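Local coordinates for lipoprotein (PDB 5T11), which forms a dodecamer in the periplasm as a PelC lipoprotein and probably guides export of the Pel polysaccharide across the outer membrane, at residues V7-G12 with W127-T132; V24-Y29 with S38-A43; E97-K102 with S139-V144. The protein carries 1 engineered substitution. All coordinates share one frame; numbering follows the deposited sequence.

Interaction 1 of 3, residues V7-G12 with W127-T132; sequences VRQTSG and WSATGT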
ATOM      1  N   VAL B   7      38.020  15.424  11.103  1.00 58.21           N
ATOM      2  CA  VAL B   7      38.539  16.329  10.085  1.00 61.34           C
ATOM      3  C   VAL B   7      39.997  15.972   9.839  1.00 66.00           C
ATOM      4  O   VAL B   7      40.756  15.771  10.792  1.00 75.13           O
ATOM      5  CB  VAL B   7      38.410  17.807  10.503  1.00 62.10           C
ATOM      6  CG1 VAL B   7      39.125  18.715   9.510  1.00 54.82           C
ATOM      7  CG2 VAL B   7      36.954  18.200  10.619  1.00 54.99           C
ATOM      8  N   ARG B   8      40.386  15.880   8.567  1.00 60.53           N
ATOM      9  CA  ARG B   8      41.778  15.676   8.182  1.00 60.44           C
ATOM     10  C   ARG B   8      42.110  16.668   7.077  1.00 59.32           C
ATOM     11  O   ARG B   8      41.454  16.666   6.031  1.00 56.92           O
ATOM     12  CB  ARG B   8      42.014  14.234   7.721  1.00 68.54           C
ATOM     13  CG  ARG B   8      41.655  13.181   8.770  1.00 84.67           C
ATOM     14  CD  ARG B   8      41.518  11.782   8.160  1.00 94.55           C
ATOM     15  NE  ARG B   8      42.740  11.389   7.466  1.00 99.39           N
ATOM     16  CZ  ARG B   8      43.726  10.687   8.015  1.00 94.31           C
ATOM     17  NH1 ARG B   8      43.635  10.284   9.280  1.00 89.04           N
ATOM     18  NH2 ARG B   8      44.801  10.391   7.294  1.00 91.10           N
ATOM     19  N   GLN B   9      43.113  17.520   7.318  1.00 59.78           N
ATOM     20  CA  GLN B   9      43.551  18.549   6.377  1.00 59.68           C
ATOM     21  C   GLN B   9      45.041  18.408   6.118  1.00 70.62           C
ATOM     22  O   GLN B   9      45.831  18.364   7.066  1.00 66.79           O
ATOM     23  CB  GLN B   9      43.281  19.960   6.913  1.00 59.16           C
ATOM     24  CG  GLN B   9      41.841  20.237   7.302  1.00 68.32           C
ATOM     25  CD  GLN B   9      41.744  20.962   8.618  1.00 71.75           C
ATOM     26  OE1 GLN B   9      42.682  20.931   9.422  1.00 60.09           O
ATOM     27  NE2 GLN B   9      40.621  21.644   8.842  1.00 55.87           N
ATOM     28  N   THR B  10      45.425  18.373   4.844  1.00 53.96           N
ATOM     29  CA  THR B  10      46.832  18.493   4.483  1.00 61.15           C
ATOM     30  C   THR B  10      47.353  19.887   4.845  1.00 58.58           C
ATOM     31  O   THR B  10      46.633  20.744   5.367  1.00 53.72           O
ATOM     32  CB  THR B  10      47.027  18.235   2.991  1.00 61.02           C
ATOM     33  OG1 THR B  10      46.471  19.327   2.244  1.00 53.21           O
ATOM     34  CG2 THR B  10      46.328  16.949   2.585  1.00 59.60           C
ATOM     35  N   SER B  11      48.628  20.120   4.557  1.00 64.26           N
ATOM     36  CA  SER B  11      49.132  21.479   4.633  1.00 69.71           C
ATOM     37  C   SER B  11      48.814  22.214   3.334  1.00 72.39           C
ATOM     38  O   SER B  11      48.482  21.606   2.311  1.00 68.24           O
ATOM     39  CB  SER B  11      50.634  21.489   4.886  1.00 73.26           C
ATOM     40  OG  SER B  11      51.325  21.075   3.726  1.00 72.47           O
ATOM     41  N   GLY B  12      48.917  23.536   3.382  1.00 77.46           N
ATOM     42  CA  GLY B  12      48.585  24.345   2.233  1.00 80.14           C
ATOM     43  C   GLY B  12      49.133  25.753   2.327  1.00 83.03           C
ATOM     44  O   GLY B  12      49.591  26.193   3.386  1.00 78.73           O
ATOM     45  N   TRP B 127      46.117  21.868  -1.682  1.00 43.37           N
ATOM     46  CA  TRP B 127      45.541  21.667  -0.360  1.00 46.45           C
ATOM     47  C   TRP B 127      44.292  20.823  -0.530  1.00 41.30           C
ATOM     48  O   TRP B 127      43.595  20.931  -1.547  1.00 41.93           O
ATOM     49  CB  TRP B 127      45.208  23.011   0.308  1.00 45.26           C
ATOM     50  CG  TRP B 127      44.513  22.935   1.636  1.00 43.66           C
ATOM     51  CD1 TRP B 127      45.094  22.997   2.869  1.00 46.75           C
ATOM     52  CD2 TRP B 127      43.097  22.819   1.863  1.00 49.31           C
ATOM     53  NE1 TRP B 127      44.135  22.912   3.848  1.00 49.54           N
ATOM     54  CE2 TRP B 127      42.898  22.808   3.258  1.00 42.10           C
ATOM     55  CE3 TRP B 127      41.984  22.728   1.019  1.00 44.18           C
ATOM     56  CZ2 TRP B 127      41.631  22.693   3.834  1.00 47.81           C
ATOM     57  CZ3 TRP B 127      40.716  22.610   1.591  1.00 44.02           C
ATOM     58  CH2 TRP B 127      40.551  22.592   2.985  1.00 42.14           C
ATOM     59  N   SER B 128      44.020  19.978   0.461  1.00 43.78           N
ATOM     60  CA  SER B 128      42.805  19.174   0.423  1.00 45.29           C
ATOM     61  C   SER B 128      42.455  18.766   1.844  1.00 50.14           C
ATOM     62  O   SER B 128      43.293  18.831   2.754  1.00 43.53           O
ATOM     63  CB  SER B 128      42.969  17.941  -0.477  1.00 48.36           C
ATOM     64  OG  SER B 128      44.053  17.121  -0.051  1.00 51.32           O
ATOM     65  N   ALA B 129      41.206  18.341   2.022  1.00 41.62           N
ATOM     66  CA  ALA B 129      40.731  17.970   3.347  1.00 39.91           C
ATOM     67  C   ALA B 129      39.437  17.179   3.232  1.00 40.12           C
ATOM     68  O   ALA B 129      38.735  17.230   2.218  1.00 37.87           O
ATOM     69  CB  ALA B 129      40.520  19.194   4.244  1.00 38.19           C
ATOM     70  N   THR B 130      39.147  16.445   4.300  1.00 35.31           N
ATOM     71  CA  THR B 130      37.967  15.609   4.458  1.00 40.66           C
ATOM     72  C   THR B 130      37.389  15.860   5.843  1.00 44.17           C
ATOM     73  O   THR B 130      38.135  15.950   6.833  1.00 41.74           O
ATOM     74  CB  THR B 130      38.305  14.116   4.301  1.00 48.48           C
ATOM     75  OG1 THR B 130      38.964  13.897   3.043  1.00 47.29           O
ATOM     76  CG2 THR B 130      37.031  13.252   4.372  1.00 45.28           C
ATOM     77  N   GLY B 131      36.060  15.990   5.908  1.00 38.93           N
ATOM     78  CA  GLY B 131      35.405  16.206   7.185  1.00 36.59           C
ATOM     79  C   GLY B 131      34.109  15.424   7.264  1.00 42.02           C
ATOM     80  O   GLY B 131      33.406  15.299   6.254  1.00 37.94           O
ATOM     81  N   THR B 132      33.790  14.869   8.434  1.00 33.48           N
ATOM     82  CA  THR B 132      32.518  14.195   8.653  1.00 33.29           C
ATOM     83  C   THR B 132      31.975  14.633  10.002  1.00 40.16           C
ATOM     84  O   THR B 132      32.744  15.003  10.894  1.00 38.30           O
ATOM     85  CB  THR B 132      32.639  12.651   8.623  1.00 43.28           C
ATOM     86  OG1 THR B 132      33.400  12.196   9.757  1.00 45.07           O
ATOM     87  CG2 THR B 132      33.310  12.168   7.336  1.00 40.29           C
TER
HETATM   88  O   HOH W   1      45.672  22.790   6.722  1.00 48.77           O

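Interaction 2 of 3, residues V24-Y29 with S38-A43; sequences VSIANY and SAESIA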
ATOM      1  N   VAL B  24      33.934  25.679  -7.650  1.00 43.98           N
ATOM      2  CA  VAL B  24      33.569  24.960  -8.862  1.00 50.56           C
ATOM      3  C   VAL B  24      32.954  23.619  -8.471  1.00 51.92           C
ATOM      4  O   VAL B  24      33.537  22.878  -7.671  1.00 57.72           O
ATOM      5  CB  VAL B  24      34.798  24.755  -9.767  1.00 57.32           C
ATOM      6  CG1 VAL B  24      34.612  23.569 -10.687  1.00 67.03           C
ATOM      7  CG2 VAL B  24      35.086  26.013 -10.560  1.00 53.51           C
ATOM      8  N   SER B  25      31.779  23.329  -9.038  1.00 49.33           N
ATOM      9  CA  SER B  25      31.117  22.025  -9.080  1.00 51.37           C
ATOM     10  C   SER B  25      31.545  21.065  -7.984  1.00 46.91           C
ATOM     11  O   SER B  25      32.470  20.264  -8.160  1.00 49.57           O
ATOM     12  CB  SER B  25      31.344  21.355 -10.433  1.00 67.65           C
ATOM     13  OG  SER B  25      32.695  20.952 -10.571  1.00 80.68           O
ATOM     14  N   ILE B  26      30.884  21.153  -6.843  1.00 44.06           N
ATOM     15  CA  ILE B  26      31.032  20.156  -5.798  1.00 42.04           C
ATOM     16  C   ILE B  26      30.095  18.999  -6.122  1.00 47.77           C
ATOM     17  O   ILE B  26      28.878  19.185  -6.214  1.00 46.27           O
ATOM     18  CB  ILE B  26      30.737  20.763  -4.424  1.00 45.85           C
ATOM     19  CG1 ILE B  26      31.806  21.844  -4.139  1.00 43.88           C
ATOM     20  CG2 ILE B  26      30.647  19.654  -3.368  1.00 38.67           C
ATOM     21  CD1 ILE B  26      31.689  22.543  -2.799  1.00 42.50           C
ATOM     22  N   ALA B  27      30.666  17.813  -6.327  1.00 48.92           N
ATOM     23  CA  ALA B  27      29.906  16.656  -6.777  1.00 43.32           C
ATOM     24  C   ALA B  27      28.957  16.177  -5.681  1.00 39.51           C
ATOM     25  O   ALA B  27      29.217  16.326  -4.482  1.00 33.51           O
ATOM     26  CB  ALA B  27      30.853  15.526  -7.195  1.00 37.91           C
ATOM     27  N   ASN B  28      27.828  15.619  -6.095  1.00 34.89           N
ATOM     28  CA  ASN B  28      26.824  15.154  -5.145  1.00 32.99           C
ATOM     29  C   ASN B  28      26.762  13.638  -5.241  1.00 38.24           C
ATOM     30  O   ASN B  28      26.239  13.090  -6.225  1.00 38.65           O
ATOM     31  CB  ASN B  28      25.457  15.799  -5.407  1.00 32.40           C
ATOM     32  CG  ASN B  28      24.413  15.410  -4.341  1.00 38.66           C
ATOM     33  OD1 ASN B  28      24.734  14.745  -3.346  1.00 36.69           O
ATOM     34  ND2 ASN B  28      23.168  15.827  -4.548  1.00 34.99           N
ATOM     35  N   TYR B  29      27.310  12.961  -4.234  1.00 33.49           N
ATOM     36  CA  TYR B  29      27.264  11.506  -4.194  1.00 37.37           C
ATOM     37  C   TYR B  29      26.184  10.987  -3.257  1.00 37.28           C
ATOM     38  O   TYR B  29      26.174   9.801  -2.929  1.00 40.21           O
ATOM     39  CB  TYR B  29      28.633  10.945  -3.812  1.00 36.93           C
ATOM     40  CG  TYR B  29      29.702  11.288  -4.830  1.00 46.16           C
ATOM     41  CD1 TYR B  29      29.395  11.381  -6.186  1.00 44.85           C
ATOM     42  CD2 TYR B  29      31.019  11.545  -4.438  1.00 45.12           C
ATOM     43  CE1 TYR B  29      30.375  11.706  -7.123  1.00 42.37           C
ATOM     44  CE2 TYR B  29      31.996  11.871  -5.373  1.00 45.04           C
ATOM     45  CZ  TYR B  29      31.662  11.951  -6.705  1.00 42.18           C
ATOM     46  OH  TYR B  29      32.621  12.265  -7.626  1.00 45.10           O
ATOM     47  N   SER B  38      24.269  23.152  -2.289  1.00 33.99           N
ATOM     48  CA  SER B  38      24.234  23.687  -0.935  1.00 40.43           C
ATOM     49  C   SER B  38      25.632  23.799  -0.367  1.00 33.48           C
ATOM     50  O   SER B  38      25.963  24.800   0.279  1.00 42.96           O
ATOM     51  CB  SER B  38      23.369  22.810  -0.018  1.00 33.96           C
ATOM     52  OG  SER B  38      22.014  22.908  -0.420  1.00 34.84           O
ATOM     53  N   ALA B  39      26.468  22.773  -0.580  1.00 37.00           N
ATOM     54  CA  ALA B  39      27.840  22.839  -0.072  1.00 38.16           C
ATOM     55  C   ALA B  39      28.622  23.955  -0.756  1.00 38.33           C
ATOM     56  O   ALA B  39      29.466  24.600  -0.122  1.00 37.40           O
ATOM     57  CB  ALA B  39      28.556  21.504  -0.248  1.00 32.02           C
ATOM     58  N   GLU B  40      28.361  24.194  -2.049  1.00 37.58           N
ATOM     59  CA  GLU B  40      29.047  25.278  -2.753  1.00 41.13           C
ATOM     60  C   GLU B  40      28.711  26.629  -2.130  1.00 45.96           C
ATOM     61  O   GLU B  40      29.602  27.454  -1.895  1.00 45.92           O
ATOM     62  CB  GLU B  40      28.666  25.286  -4.234  1.00 39.74           C
ATOM     63  CG  GLU B  40      29.259  24.186  -5.074  1.00 44.74           C
ATOM     64  CD  GLU B  40      28.500  24.001  -6.384  1.00 61.38           C
ATOM     65  OE1 GLU B  40      27.522  24.750  -6.602  1.00 64.76           O
ATOM     66  OE2 GLU B  40      28.874  23.111  -7.185  1.00 62.62           O
ATOM     67  N   SER B  41      27.420  26.871  -1.870  1.00 36.13           N
ATOM     68  CA  SER B  41      26.984  28.140  -1.290  1.00 42.26           C
ATOM     69  C   SER B  41      27.542  28.327   0.112  1.00 37.38           C
ATOM     70  O   SER B  41      28.051  29.403   0.453  1.00 38.76           O
ATOM     71  CB  SER B  41      25.454  28.215  -1.255  1.00 44.42           C
ATOM     72  OG  SER B  41      24.940  28.243  -2.568  1.00 53.68           O
ATOM     73  N   ILE B  42      27.422  27.299   0.954  1.00 36.13           N
ATOM     74  CA  ILE B  42      27.977  27.399   2.300  1.00 36.44           C
ATOM     75  C   ILE B  42      29.483  27.612   2.221  1.00 36.39           C
ATOM     76  O   ILE B  42      30.042  28.458   2.932  1.00 40.30           O
ATOM     77  CB  ILE B  42      27.615  26.153   3.135  1.00 35.70           C
ATOM     78  CG1 ILE B  42      26.112  26.087   3.377  1.00 36.34           C
ATOM     79  CG2 ILE B  42      28.356  26.180   4.489  1.00 36.55           C
ATOM     80  CD1 ILE B  42      25.600  24.662   3.775  1.00 35.96           C
ATOM     81  N   ALA B  43      30.157  26.889   1.318  1.00 35.83           N
ATOM     82  CA  ALA B  43      31.613  26.987   1.242  1.00 38.86           C
ATOM     83  C   ALA B  43      32.043  28.371   0.780  1.00 46.70           C
ATOM     84  O   ALA B  43      33.002  28.941   1.322  1.00 41.01           O
ATOM     85  CB  ALA B  43      32.188  25.916   0.312  1.00 36.36           C
TER

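Interaction 3 of 3, residues E97-K102 with S139-V144; sequences EEWRYK and SGLSSV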
ATOM      1  N   GLU B  97      29.859  13.292   0.225  1.00 32.98           N
ATOM      2  CA  GLU B  97      29.699  11.849   0.391  1.00 33.64           C
ATOM      3  C   GLU B  97      28.470  11.482   1.204  1.00 35.89           C
ATOM      4  O   GLU B  97      27.977  10.350   1.093  1.00 31.95           O
ATOM      5  CB  GLU B  97      30.943  11.241   1.071  1.00 32.96           C
ATOM      6  CG  GLU B  97      32.210  11.260   0.196  1.00 36.10           C
ATOM      7  CD  GLU B  97      32.927  12.605   0.216  1.00 42.18           C
ATOM      8  OE1 GLU B  97      32.873  13.291   1.266  1.00 39.38           O
ATOM      9  OE2 GLU B  97      33.531  12.985  -0.818  1.00 42.74           O
ATOM     10  N   GLU B  98      27.959  12.403   2.018  1.00 32.24           N
ATOM     11  CA  GLU B  98      26.792  12.120   2.840  1.00 32.84           C
ATOM     12  C   GLU B  98      26.185  13.442   3.277  1.00 34.09           C
ATOM     13  O   GLU B  98      26.908  14.392   3.604  1.00 34.07           O
ATOM     14  CB  GLU B  98      27.165  11.265   4.060  1.00 34.18           C
ATOM     15  CG  GLU B  98      26.009  10.981   4.993  1.00 30.28           C
ATOM     16  CD  GLU B  98      26.247   9.747   5.881  1.00 43.45           C
ATOM     17  OE1 GLU B  98      27.354   9.626   6.469  1.00 39.39           O
ATOM     18  OE2 GLU B  98      25.313   8.899   5.992  1.00 40.39           O
ATOM     19  N   TRP B  99      24.863  13.492   3.286  1.00 32.06           N
ATOM     20  CA  TRP B  99      24.127  14.717   3.563  1.00 30.43           C
ATOM     21  C   TRP B  99      22.660  14.358   3.743  1.00 33.05           C
ATOM     22  O   TRP B  99      21.856  14.539   2.820  1.00 32.24           O
ATOM     23  CB  TRP B  99      24.319  15.700   2.408  1.00 30.88           C
ATOM     24  CG  TRP B  99      23.855  17.139   2.598  1.00 36.24           C
ATOM     25  CD1 TRP B  99      22.563  17.593   2.660  1.00 37.51           C
ATOM     26  CD2 TRP B  99      24.694  18.313   2.648  1.00 37.56           C
ATOM     27  NE1 TRP B  99      22.548  18.969   2.775  1.00 37.81           N
ATOM     28  CE2 TRP B  99      23.839  19.434   2.780  1.00 39.55           C
ATOM     29  CE3 TRP B  99      26.082  18.517   2.629  1.00 40.50           C
ATOM     30  CZ2 TRP B  99      24.330  20.749   2.874  1.00 35.84           C
ATOM     31  CZ3 TRP B  99      26.567  19.823   2.722  1.00 42.66           C
ATOM     32  CH2 TRP B  99      25.684  20.922   2.837  1.00 31.98           C
ATOM     33  N   ARG B 100      22.301  13.806   4.899  1.00 32.10           N
ATOM     34  CA  ARG B 100      20.944  13.295   5.091  1.00 35.52           C
ATOM     35  C   ARG B 100      20.647  13.266   6.579  1.00 35.23           C
ATOM     36  O   ARG B 100      21.548  13.405   7.413  1.00 29.00           O
ATOM     37  CB  ARG B 100      20.792  11.888   4.495  1.00 38.60           C
ATOM     38  CG  ARG B 100      21.709  10.846   5.183  1.00 34.72           C
ATOM     39  CD  ARG B 100      21.424   9.411   4.733  1.00 36.71           C
ATOM     40  NE  ARG B 100      20.053   9.003   5.075  1.00 36.94           N
ATOM     41  CZ  ARG B 100      19.590   7.764   4.947  1.00 38.79           C
ATOM     42  NH1 ARG B 100      20.376   6.792   4.478  1.00 32.98           N
ATOM     43  NH2 ARG B 100      18.343   7.493   5.290  1.00 38.84           N
ATOM     44  N   TYR B 101      19.367  13.083   6.908  1.00 28.89           N
ATOM     45  CA  TYR B 101      19.012  12.570   8.228  1.00 29.61           C
ATOM     46  C   TYR B 101      19.010  11.056   8.139  1.00 39.33           C
ATOM     47  O   TYR B 101      18.561  10.485   7.138  1.00 32.64           O
ATOM     48  CB  TYR B 101      17.643  13.070   8.710  1.00 30.43           C
ATOM     49  CG  TYR B 101      17.563  14.575   8.911  1.00 35.08           C
ATOM     50  CD1 TYR B 101      17.990  15.157  10.104  1.00 35.89           C
ATOM     51  CD2 TYR B 101      17.071  15.420   7.903  1.00 34.45           C
ATOM     52  CE1 TYR B 101      17.934  16.533  10.305  1.00 35.23           C
ATOM     53  CE2 TYR B 101      17.012  16.818   8.099  1.00 28.11           C
ATOM     54  CZ  TYR B 101      17.451  17.361   9.306  1.00 32.87           C
ATOM     55  OH  TYR B 101      17.415  18.726   9.534  1.00 33.94           O
ATOM     56  N   LYS B 102      19.550  10.400   9.165  1.00 31.97           N
ATOM     57  CA  LYS B 102      19.387   8.960   9.227  1.00 33.75           C
ATOM     58  C   LYS B 102      17.901   8.641   9.390  1.00 39.89           C
ATOM     59  O   LYS B 102      17.085   9.505   9.727  1.00 33.51           O
ATOM     60  CB  LYS B 102      20.232   8.357  10.364  1.00 40.82           C
ATOM     61  CG  LYS B 102      21.752   8.389  10.059  1.00 36.27           C
ATOM     62  CD  LYS B 102      22.649   8.197  11.312  1.00 37.25           C
ATOM     63  CE  LYS B 102      22.347   6.934  12.072  1.00 40.90           C
ATOM     64  NZ  LYS B 102      23.455   6.643  13.081  1.00 48.99           N
ATOM     65  N   SER B 139      19.347  18.017  16.281  1.00 55.31           N
ATOM     66  CA  SER B 139      20.065  19.001  15.486  1.00 52.36           C
ATOM     67  C   SER B 139      19.529  19.071  14.054  1.00 49.70           C
ATOM     68  O   SER B 139      18.833  18.173  13.566  1.00 41.90           O
ATOM     69  CB  SER B 139      21.565  18.704  15.471  1.00 59.39           C
ATOM     70  OG  SER B 139      21.832  17.318  15.500  1.00 66.58           O
ATOM     71  N   GLY B 140      19.859  20.174  13.391  1.00 46.59           N
ATOM     72  CA  GLY B 140      19.467  20.409  12.014  1.00 36.00           C
ATOM     73  C   GLY B 140      20.582  20.021  11.066  1.00 36.16           C
ATOM     74  O   GLY B 140      21.763  20.275  11.327  1.00 36.57           O
ATOM     75  N   LEU B 141      20.196  19.381   9.961  1.00 29.53           N
ATOM     76  CA  LEU B 141      21.171  19.027   8.936  1.00 28.98           C
ATOM     77  C   LEU B 141      21.962  20.255   8.480  1.00 43.24           C
ATOM     78  O   LEU B 141      23.198  20.227   8.425  1.00 35.61           O
ATOM     79  CB  LEU B 141      20.448  18.369   7.762  1.00 28.52           C
ATOM     80  CG  LEU B 141      21.256  17.964   6.532  1.00 38.21           C
ATOM     81  CD1 LEU B 141      22.478  17.144   6.933  1.00 33.86           C
ATOM     82  CD2 LEU B 141      20.372  17.169   5.585  1.00 33.88           C
ATOM     83  N   SER B 142      21.271  21.350   8.145  1.00 33.78           N
ATOM     84  CA  SER B 142      22.029  22.511   7.681  1.00 36.27           C
ATOM     85  C   SER B 142      22.921  23.095   8.783  1.00 36.21           C
ATOM     86  O   SER B 142      24.016  23.576   8.481  1.00 37.98           O
ATOM     87  CB  SER B 142      21.091  23.580   7.098  1.00 33.61           C
ATOM     88  OG  SER B 142      20.125  24.021   8.045  1.00 40.35           O
ATOM     89  N   SER B 143      22.494  23.065  10.051  1.00 34.47           N
ATOM     90  CA  SER B 143      23.392  23.505  11.120  1.00 41.20           C
ATOM     91  C   SER B 143      24.654  22.649  11.162  1.00 42.51           C
ATOM     92  O   SER B 143      25.772  23.170  11.263  1.00 37.58           O
ATOM     93  CB  SER B 143      22.687  23.467  12.474  1.00 43.15           C
ATOM     94  OG  SER B 143      21.794  24.556  12.621  1.00 57.72           O
ATOM     95  N   VAL B 144      24.495  21.323  11.081  1.00 39.01           N
ATOM     96  CA  VAL B 144      25.657  20.442  11.105  1.00 41.54           C
ATOM     97  C   VAL B 144      26.546  20.693   9.889  1.00 38.53           C
ATOM     98  O   VAL B 144      27.770  20.813  10.006  1.00 30.79           O
ATOM     99  CB  VAL B 144      25.215  18.971  11.198  1.00 41.99           C
ATOM    100  CG1 VAL B 144      26.392  18.062  10.943  1.00 46.12           C
ATOM    101  CG2 VAL B 144      24.633  18.685  12.584  1.00 37.04           C
TER

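Interaction 1 of 3, residues V7-G12 with W127-T132
Thr10 and Gln9 carry the side-chain part of this antiparallel pairing, against Ser128, Ala129 and Trp127. The Thr10 hydroxyl accepts the N-H of Ser128, with OG1 3.1 Å from Ser128 N and an angle of 156° at the hydrogen. Its first torsion, chi1 70°, sets OG1 between the backbone N and the carbonyl carbon, and so turns it toward strand 125-134. The methyl, CG2, lies 3.5 Å from Ser128 OG. The Thr10 amide adds a second link, N to Ser128 O, 3.0 Å. One residue is thus gripped through both its backbone and its side chain just where strand 5-9 ends.

Gln9 and Ala129 form a non-hydrogen-bonded antiparallel pair. Gln9 CG rests on Ala129 CB at 3.5 Å and also passes Trp127 CZ2 obliquely. The loop meets the Trp127 ring around CD1 and NE1. Gly12 CA lies near the ring plane, 3.8 Å from Trp127 CD1. A water in the plane accepts from Trp127 NE1 and donates to Thr10 O at 2.6 Å. Arg8 and Thr130 form the hydrogen-bonded pair, with Arg8 N to Thr130 O at 2.8 Å and the reverse bond from Thr130 N to Arg8 O at 2.9 Å.

Strand 5-9 is the outermost strand of the chain's sheet on this side. Val7, Gln9 and Ala129 look toward helix 141-152 and the chain after it. Val7 and Ala129 pack on Val152, and Gln9 NE2 bonds to Val152 O. On the other face, Thr130 OG1 is hydrogen-bonded to ND2 of Asn45 of a neighbouring subunit. Strand 109-119 continues the sheet beyond 125-134.

Interaction 2 of 3, residues V24-Y29 with S38-A43
The carboxylate of Glu40 is the flat group that meets the strand, at Ser25 and Ile26. One oxygen does the work. OE2 accepts the backbone N-H of Ile26 with its anti lone pair, the one turned from OE1. Ile26 N to Glu40 OE2 is 2.8 Å, and the angle at the hydrogen is 154°. Ser25 CA sits close to the same oxygen, 3.1 Å from Glu40 OE2.

The Glu40 side chain runs extended beyond CG, with chi2 162°, and this carries its charged end from the helix to the strand backbone. On the way its aliphatic part slides past Ile26, which runs in the opposite direction. Ile26 CG1 lies 3.6 Å from Glu40 CG, and Ile26 CD1 touches the same carbon at 3.7 Å. Ala39 adds a looser apolar contact, its CB 4.2 Å from Ile26 CD1. The carboxylate is buried, and the strand amide supplies a hydrogen bond to it.

Ile26 also packs on Val96 of strand 90-99 and Phe115 of strand 109-119. This is the usual packing of a beta-alpha-beta unit: helix 35-49 lies on the sheet, over the strand that precedes it, and leads on to strand 55-57.

Interaction 3 of 3, residues E97-K102 with S139-V144
The N-terminus of helix 141-152 meets the end of strand 90-99 here, with Leu141 set between Trp99 and Tyr101. Gly140 holds the N-cap position. The phenol oxygen of Tyr101 accepts the first helical N-H, Leu141 N to Tyr101 OH, at 2.9 Å and almost straight (178°).

The Tyr101 ring crosses the leucine obliquely, and Tyr101 CZ is 3.5 Å from Leu141 CB. Ser139 O lies in the ring plane at the edge, 3.8 Å from Tyr101 CE1. With chi1 at 177°, Leu141 CG lies opposite the backbone N, and its branched end reaches the strand. There its CD2 comes within 3.7 Å of Trp99 CD1, while CD1 sits over one face of the indole. Leu141 CD1 also lies 3.9 Å from Arg100 O. The benzene ring of Trp99 packs on helix 35-49, against Ser38, Ala39 and Ile42.

The helix end is also a subunit junction. Glu98 of a neighbouring subunit bonds Tyr101 OH through OE2 and Ser142 N through OE1. The negative carboxylate would be well placed against the helix dipole. Here the first-turn amides of a helix are bound by a tyrosine of the same chain and a carboxylate of the next, at the subunit interface of this PelC dodecamer.

Overall arrangement
All three interactions involve the same mixed sheet. Interaction 1 joins its outermost strand 5-9 to strand 125-134. Interactions 2 and 3 set helices 35-49 and 141-152 against neighbouring strands 21-28 and 90-99. Interactions 2 and 3 touch through Trp99: its CZ2 is 3.7 Å from Ser38 CB, and its CZ3 is 3.9 Å from Ala39 CB. Their centres are 14 Å apart. Interaction 1 touches neither: its nearest atoms are about 9 Å from interaction 2 and about 5 Å from interaction 3. Both segments of interaction 2 lie between the two segments of interaction 1 in sequence. Residues of all three segment pairs also touch neighbouring subunits.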